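Side-chain contact in hypothetical protein aq_1956 (Aquifex aeolicus, PDB 2YVT), which is of unknown function but belongs to the calcineurin superfamily and is probably a metal-dependent phosphoesterase: residues E147-E150 against D151-L154. Numbering follows the deposited sequence.
Sequences EFEE and DFVL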
loop_
_atom_site.group_PDB
_atom_site.type_symbol
_atom_site.label_atom_id
_atom_site.label_comp_id
_atom_site.label_asym_id
_atom_site.label_seq_id
_atom_site.Cartn_x
_atom_site.Cartn_y
_atom_site.Cartn_z
ATOM N N GLU A 147 11.087 -14.917 -2.149
ATOM C CA GLU A 147 9.736 -15.397 -2.476
ATOM C C GLU A 147 9.092 -14.610 -3.614
ATOM O O GLU A 147 9.217 -13.392 -3.675
ATOM C CB GLU A 147 8.824 -15.320 -1.258
ATOM C CG GLU A 147 8.986 -16.441 -0.264
ATOM C CD GLU A 147 7.840 -16.468 0.713
ATOM O OE1 GLU A 147 6.891 -17.267 0.506
ATOM O OE2 GLU A 147 7.862 -15.651 1.660
ATOM N N PHE A 148 8.390 -15.313 -4.500
ATOM C CA PHE A 148 7.758 -14.692 -5.667
ATOM C C PHE A 148 6.430 -15.403 -5.920
ATOM O O PHE A 148 6.408 -16.572 -6.335
ATOM C CB PHE A 148 8.692 -14.837 -6.883
ATOM C CG PHE A 148 8.462 -13.842 -8.002
ATOM C CD1 PHE A 148 9.432 -13.697 -8.994
ATOM C CD2 PHE A 148 7.314 -13.051 -8.072
ATOM C CE1 PHE A 148 9.269 -12.794 -10.040
ATOM C CE2 PHE A 148 7.137 -12.129 -9.124
ATOM C CZ PHE A 148 8.114 -12.005 -10.108
ATOM N N GLU A 149 5.330 -14.704 -5.637
ATOM C CA GLU A 149 3.982 -15.240 -5.818
ATOM C C GLU A 149 3.012 -14.103 -6.133
ATOM O O GLU A 149 3.117 -13.016 -5.555
ATOM C CB GLU A 149 3.548 -15.959 -4.530
ATOM C CG GLU A 149 2.107 -16.482 -4.510
ATOM C CD GLU A 149 1.808 -17.526 -5.578
ATOM O OE1 GLU A 149 2.719 -18.274 -5.991
ATOM O OE2 GLU A 149 0.636 -17.611 -5.999
ATOM N N GLU A 150 2.057 -14.355 -7.031
ATOM C CA GLU A 150 1.065 -13.336 -7.356
ATOM C C GLU A 150 -0.370 -13.834 -7.370
ATOM O O GLU A 150 -1.278 -13.045 -7.585
ATOM C CB GLU A 150 1.383 -12.661 -8.692
ATOM C CG GLU A 150 2.721 -11.947 -8.732
ATOM C CD GLU A 150 2.965 -11.251 -10.053
ATOM O OE1 GLU A 150 2.924 -11.920 -11.117
ATOM O OE2 GLU A 150 3.193 -10.029 -10.030
ATOM N N ASP A 151 -0.576 -15.135 -7.155
ATOM C CA ASP A 151 -1.924 -15.697 -7.236
ATOM C C ASP A 151 -2.612 -15.888 -5.879
ATOM O O ASP A 151 -3.726 -15.423 -5.687
ATOM C CB ASP A 151 -1.912 -17.008 -8.032
ATOM C CG ASP A 151 -1.571 -16.798 -9.500
ATOM O OD1 ASP A 151 -1.496 -15.639 -9.948
ATOM O OD2 ASP A 151 -1.378 -17.796 -10.217
ATOM N N PHE A 152 -1.965 -16.592 -4.956
ATOM C CA PHE A 152 -2.565 -16.833 -3.640
ATOM C C PHE A 152 -2.325 -15.659 -2.715
ATOM O O PHE A 152 -3.131 -15.387 -1.826
ATOM C CB PHE A 152 -1.988 -18.096 -3.010
ATOM C CG PHE A 152 -2.413 -19.354 -3.697
ATOM C CD1 PHE A 152 -3.504 -20.083 -3.224
ATOM C CD2 PHE A 152 -1.720 -19.819 -4.815
ATOM C CE1 PHE A 152 -3.906 -21.254 -3.871
ATOM C CE2 PHE A 152 -2.115 -20.990 -5.466
ATOM C CZ PHE A 152 -3.207 -21.708 -4.989
ATOM N N VAL A 153 -1.195 -14.989 -2.939
ATOM C CA VAL A 153 -0.755 -13.822 -2.174
ATOM C C VAL A 153 0.123 -13.011 -3.118
ATOM O O VAL A 153 0.494 -13.505 -4.188
ATOM C CB VAL A 153 0.081 -14.204 -0.906
ATOM C CG1 VAL A 153 -0.815 -14.732 0.217
ATOM C CG2 VAL A 153 1.213 -15.185 -1.241
ATOM N N LEU A 154 0.466 -11.783 -2.729
ATOM C CA LEU A 154 1.455 -10.998 -3.465
ATOM C C LEU A 154 2.754 -10.951 -2.672
ATOM O O LEU A 154 2.829 -10.309 -1.624
ATOM C CB LEU A 154 0.973 -9.563 -3.714
ATOM C CG LEU A 154 -0.340 -9.316 -4.440
ATOM C CD1 LEU A 154 -0.415 -7.830 -4.803
ATOM C CD2 LEU A 154 -0.427 -10.205 -5.672
#
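Glu149 curls over the turn that follows it and takes two backbone N-H groups on a single carboxylate oxygen. Glu149 OE2 accepts from Phe152 N at 3.0 Å, an almost straight bond (167° at the hydrogen) that uses the anti lone pair. Asp151 N reaches Glu149 OE2, also at 3.0 Å, but from well above the carboxylate plane and with a more bent approach of 141°. The chain leaves the backbone with CG anti to N and then bends at chi2 (62°), which swings the carboxylate forward over these amides. Glu149 OE2 also lies in the plane of the Phe152 ring, at its edge, 3.4 Å from Phe152 CD2. The Glu149 CG methylene meets Val153 CG2 at 3.6 Å, the two side chains crossing at about a right angle. The turn belongs to the loop between strands 134-144 and 155-157, parallel neighbours in one of the two mixed sheets of this calcineurin-type metallophosphoesterase fold. An alanine in place of Glu149 would remove the carboxylate and would probably leave the amides of Asp151 and Phe152 without their shared acceptor, freeing the turn to shift. Where the chain comes back past Glu149, Leu154 CA makes a CA-H...O contact of 3.3 Å to Glu149 O, and Leu154 CD2 packs 3.5 Å from Glu150 O. The carboxylate of Glu150, on a chain extended beyond CG, takes no part in this turn; its OE2 is hydrogen-bonded to Tyr156 OH. Asp151 OD2 forms a salt bridge with Arg64, which probably eases the proximity of the Glu149 carboxylate.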